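Local structure of beta sliding clamp (Caulobacter crescentus, 5WCE) at residues Met8-Leu18 / Gly64-Ala76. The protein forms a ring-shaped head-to-tail dimer around DNA and probably tethers DNA polymerases and other proteins to it, conferring processivity. Numbering follows the deposited sequence.
Sequences MKLTIERAALL and GFAQIDVPGQITA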
loop_
_atom_site.group_PDB
_atom_site.type_symbol
_atom_site.label_atom_id
_atom_site.label_comp_id
_atom_site.label_asym_id
_atom_site.label_seq_id
_atom_site.Cartn_x
_atom_site.Cartn_y
_atom_site.Cartn_z
ATOM N N MET A 8 12.367 35.232 16.163
ATOM C CA MET A 8 11.091 34.927 15.408
ATOM C C MET A 8 10.008 34.569 16.393
ATOM O O MET A 8 10.242 33.770 17.301
ATOM C CB MET A 8 11.250 33.801 14.362
ATOM C CG MET A 8 10.084 33.698 13.364
ATOM S SD MET A 8 10.060 32.175 12.384
ATOM C CE MET A 8 9.438 31.090 13.559
ATOM N N LYS A 9 8.830 35.168 16.211
ATOM C CA LYS A 9 7.659 34.900 17.039
ATOM C C LYS A 9 6.365 35.180 16.304
ATOM O O LYS A 9 6.115 36.329 15.867
ATOM C CB LYS A 9 7.686 35.742 18.331
ATOM C CG LYS A 9 6.453 35.621 19.221
ATOM C CD LYS A 9 6.765 36.070 20.649
ATOM C CE LYS A 9 5.699 36.951 21.294
ATOM N NZ LYS A 9 4.466 36.229 21.648
ATOM N N LEU A 10 5.502 34.168 16.243
ATOM C CA LEU A 10 4.264 34.275 15.470
ATOM C C LEU A 10 3.213 33.319 15.908
ATOM O O LEU A 10 3.513 32.311 16.563
ATOM C CB LEU A 10 4.556 34.068 13.968
ATOM C CG LEU A 10 5.041 32.659 13.570
ATOM C CD1 LEU A 10 3.876 31.742 13.230
ATOM C CD2 LEU A 10 6.029 32.667 12.426
ATOM N N THR A 11 1.987 33.597 15.491
ATOM C CA THR A 11 0.886 32.699 15.647
ATOM C C THR A 11 0.283 32.462 14.263
ATOM O O THR A 11 0.194 33.393 13.474
ATOM C CB THR A 11 -0.133 33.259 16.645
ATOM O OG1 THR A 11 0.535 33.383 17.927
ATOM C CG2 THR A 11 -1.330 32.313 16.824
ATOM N N ILE A 12 -0.120 31.218 14.003
ATOM C CA ILE A 12 -0.685 30.807 12.730
ATOM C C ILE A 12 -1.741 29.739 12.946
ATOM O O ILE A 12 -1.606 28.875 13.842
ATOM C CB ILE A 12 0.435 30.334 11.752
ATOM C CG1 ILE A 12 -0.138 29.962 10.399
ATOM C CG2 ILE A 12 1.240 29.167 12.318
ATOM C CD1 ILE A 12 0.915 29.732 9.359
ATOM N N GLU A 13 -2.802 29.791 12.136
ATOM C CA GLU A 13 -3.847 28.776 12.225
ATOM C C GLU A 13 -3.315 27.429 11.770
ATOM O O GLU A 13 -2.598 27.335 10.782
ATOM C CB GLU A 13 -5.101 29.179 11.429
ATOM C CG GLU A 13 -5.784 30.374 12.102
ATOM C CD GLU A 13 -7.044 30.859 11.377
ATOM O OE1 GLU A 13 -7.310 30.495 10.195
ATOM O OE2 GLU A 13 -7.768 31.646 12.023
ATOM N N ARG A 14 -3.697 26.383 12.505
ATOM C CA ARG A 14 -3.274 25.002 12.199
ATOM C C ARG A 14 -3.529 24.692 10.710
ATOM O O ARG A 14 -2.637 24.203 10.048
ATOM C CB ARG A 14 -3.974 23.984 13.111
ATOM C CG ARG A 14 -3.740 22.531 12.684
ATOM C CD ARG A 14 -4.591 21.567 13.489
ATOM N NE ARG A 14 -4.431 20.224 12.967
ATOM C CZ ARG A 14 -5.076 19.714 11.927
ATOM N NH1 ARG A 14 -5.978 20.411 11.254
ATOM N NH2 ARG A 14 -4.799 18.486 11.542
ATOM N N ALA A 15 -4.732 24.995 10.203
ATOM C CA ALA A 15 -5.067 24.626 8.834
ATOM C C ALA A 15 -4.134 25.311 7.841
ATOM O O ALA A 15 -3.653 24.669 6.909
ATOM C CB ALA A 15 -6.520 24.914 8.510
ATOM N N ALA A 16 -3.828 26.591 8.073
ATOM C CA ALA A 16 -2.886 27.314 7.204
ATOM C C ALA A 16 -1.471 26.781 7.256
ATOM O O ALA A 16 -0.754 26.680 6.234
ATOM C CB ALA A 16 -2.881 28.796 7.555
ATOM N N LEU A 17 -1.028 26.480 8.463
ATOM C CA LEU A 17 0.308 25.961 8.689
ATOM C C LEU A 17 0.434 24.595 8.042
ATOM O O LEU A 17 1.424 24.310 7.357
ATOM C CB LEU A 17 0.574 25.850 10.210
ATOM C CG LEU A 17 1.922 25.298 10.643
ATOM C CD1 LEU A 17 3.082 25.993 9.975
ATOM C CD2 LEU A 17 2.021 25.374 12.174
ATOM N N LEU A 18 -0.576 23.770 8.239
ATOM C CA LEU A 18 -0.602 22.422 7.690
ATOM C C LEU A 18 -0.602 22.412 6.191
ATOM O O LEU A 18 0.112 21.615 5.599
ATOM C CB LEU A 18 -1.806 21.643 8.209
ATOM C CG LEU A 18 -1.946 20.167 7.899
ATOM C CD1 LEU A 18 -0.762 19.391 8.449
ATOM C CD2 LEU A 18 -3.226 19.655 8.539
ATOM N N GLY A 64 1.891 31.284 3.928
ATOM C CA GLY A 64 0.609 31.333 4.627
ATOM C C GLY A 64 0.483 32.606 5.428
ATOM O O GLY A 64 1.491 33.182 5.823
ATOM N N PHE A 65 -0.759 33.029 5.692
ATOM C CA PHE A 65 -1.001 34.197 6.554
ATOM C C PHE A 65 -0.695 33.819 7.992
ATOM O O PHE A 65 -0.984 32.676 8.399
ATOM C CB PHE A 65 -2.441 34.642 6.431
ATOM C CG PHE A 65 -2.784 35.167 5.063
ATOM C CD1 PHE A 65 -2.126 36.308 4.559
ATOM C CD2 PHE A 65 -3.728 34.522 4.292
ATOM C CE1 PHE A 65 -2.448 36.792 3.285
ATOM C CE2 PHE A 65 -4.036 34.998 3.009
ATOM C CZ PHE A 65 -3.386 36.123 2.525
ATOM N N ALA A 66 -0.088 34.751 8.717
ATOM C CA ALA A 66 0.234 34.553 10.126
ATOM C C ALA A 66 0.288 35.902 10.824
ATOM O O ALA A 66 0.537 36.938 10.182
ATOM C CB ALA A 66 1.568 33.871 10.274
ATOM N N GLN A 67 0.080 35.873 12.131
ATOM C CA GLN A 67 0.280 37.042 12.954
ATOM C C GLN A 67 1.727 37.061 13.477
ATOM O O GLN A 67 2.114 36.236 14.360
ATOM C CB GLN A 67 -0.716 37.017 14.101
ATOM C CG GLN A 67 -0.711 38.301 14.894
ATOM C CD GLN A 67 -0.915 38.020 16.354
ATOM O OE1 GLN A 67 -2.040 38.141 16.863
ATOM N NE2 GLN A 67 0.156 37.573 17.030
ATOM N N ILE A 68 2.523 37.999 12.951
ATOM C CA ILE A 68 3.954 38.035 13.182
ATOM C C ILE A 68 4.240 39.087 14.255
ATOM O O ILE A 68 4.033 40.273 14.030
ATOM C CB ILE A 68 4.753 38.372 11.914
ATOM C CG1 ILE A 68 4.393 37.447 10.693
ATOM C CG2 ILE A 68 6.244 38.304 12.193
ATOM C CD1 ILE A 68 4.455 36.001 10.985
ATOM N N ASP A 69 4.707 38.654 15.419
ATOM C CA ASP A 69 5.112 39.580 16.452
ATOM C C ASP A 69 6.533 39.981 16.264
ATOM O O ASP A 69 6.858 41.145 16.437
ATOM C CB ASP A 69 4.958 38.962 17.816
ATOM C CG ASP A 69 3.573 38.571 18.104
ATOM O OD1 ASP A 69 2.617 39.279 17.733
ATOM O OD2 ASP A 69 3.439 37.521 18.740
ATOM N N VAL A 70 7.384 39.031 15.914
ATOM C CA VAL A 70 8.773 39.319 15.647
ATOM C C VAL A 70 9.188 38.603 14.371
ATOM O O VAL A 70 9.059 37.379 14.293
ATOM C CB VAL A 70 9.676 38.868 16.807
ATOM C CG1 VAL A 70 11.135 39.166 16.492
ATOM C CG2 VAL A 70 9.272 39.545 18.110
ATOM N N PRO A 71 9.647 39.348 13.363
ATOM C CA PRO A 71 10.077 38.701 12.137
ATOM C C PRO A 71 11.401 38.009 12.296
ATOM O O PRO A 71 12.194 38.340 13.201
ATOM C CB PRO A 71 10.231 39.875 11.147
ATOM C CG PRO A 71 10.553 41.063 12.024
ATOM C CD PRO A 71 9.953 40.807 13.380
ATOM N N GLY A 72 11.658 37.038 11.439
ATOM C CA GLY A 72 12.934 36.362 11.438
ATOM C C GLY A 72 12.870 35.093 10.629
ATOM O O GLY A 72 11.813 34.779 10.053
ATOM N N GLN A 73 13.997 34.388 10.607
ATOM C CA GLN A 73 14.187 33.173 9.786
ATOM C C GLN A 73 14.879 32.081 10.561
ATOM O O GLN A 73 15.878 32.328 11.246
ATOM C CB GLN A 73 15.088 33.421 8.581
ATOM C CG GLN A 73 14.589 34.371 7.530
ATOM C CD GLN A 73 15.502 34.341 6.321
ATOM O OE1 GLN A 73 15.086 33.955 5.218
ATOM N NE2 GLN A 73 16.773 34.713 6.533
ATOM N N ILE A 74 14.396 30.862 10.423
ATOM C CA ILE A 74 15.066 29.716 11.014
ATOM C C ILE A 74 14.826 28.501 10.143
ATOM O O ILE A 74 13.967 28.563 9.263
ATOM C CB ILE A 74 14.487 29.408 12.399
ATOM C CG1 ILE A 74 13.003 29.051 12.264
ATOM C CG2 ILE A 74 14.744 30.532 13.382
ATOM C CD1 ILE A 74 12.257 28.879 13.542
ATOM N N THR A 75 15.548 27.417 10.404
ATOM C CA THR A 75 15.253 26.166 9.730
ATOM C C THR A 75 14.944 25.094 10.759
ATOM O O THR A 75 15.525 25.082 11.877
ATOM C CB THR A 75 16.337 25.656 8.752
ATOM O OG1 THR A 75 17.404 25.024 9.466
ATOM C CG2 THR A 75 16.858 26.817 7.898
ATOM N N ALA A 76 14.022 24.212 10.387
ATOM C CA ALA A 76 13.576 23.179 11.319
ATOM C C ALA A 76 13.158 21.916 10.560
ATOM O O ALA A 76 12.783 22.018 9.377
ATOM C CB ALA A 76 12.411 23.748 12.146
HETATM O O HOH W 1 -3.175 31.920 10.056
#
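The carboxylate of Asp-69 has Lys-9 around it: the ammonium NZ comes obliquely to OD2, raised to one side of the carboxylate plane, in a weak salt bridge of 3.3 Å, while the backbone O of Lys-9 lies off the opposite side. At the second oxygen, OD1, the amide NE2 of Gln-67 is 3.1 Å away. The setting is a classic beta bulge between antiparallel strands 9-13 and 67-70 in the N-terminal domain of the DNA clamp fold. Here Asp-69 and Val-70 together face Lys-9, whose O accepts both amides: Val-70 N at 3.0 Å, in the carbonyl plane on a lone pair, and Asp-69 N at 2.8 Å, tilted 16° from that plane. The extra residue coincides with a corner, after which the chain enters strand 72-77 of another sheet. Beyond the bulge, Thr-11 and Gln-67 form a regular hydrogen-bonded pair.

The inner face is apolar and bridges the corner. CG1 of Ile-68 stands beside its backbone N (chi1 -53°), and CD1 reaches Leu-10 CB at 3.6 Å, the two side chains lying alongside and pointing the same way; Ala-44 of strand 39-45 touches both. Met-8 bends at chi3 (77°) to set CE against Ile-74 CD1, 3.6 Å away, the two side chains crossing at about a right angle and so joining the residue just ahead of strand 9-13 to strand 72-77. Ala-66 CB still meets Ile-12 CB; past this pair the chains part, and a water takes over the backbone link, accepting from Glu-13 N at 3.0 Å and donating to Phe-65 O at 2.8 Å.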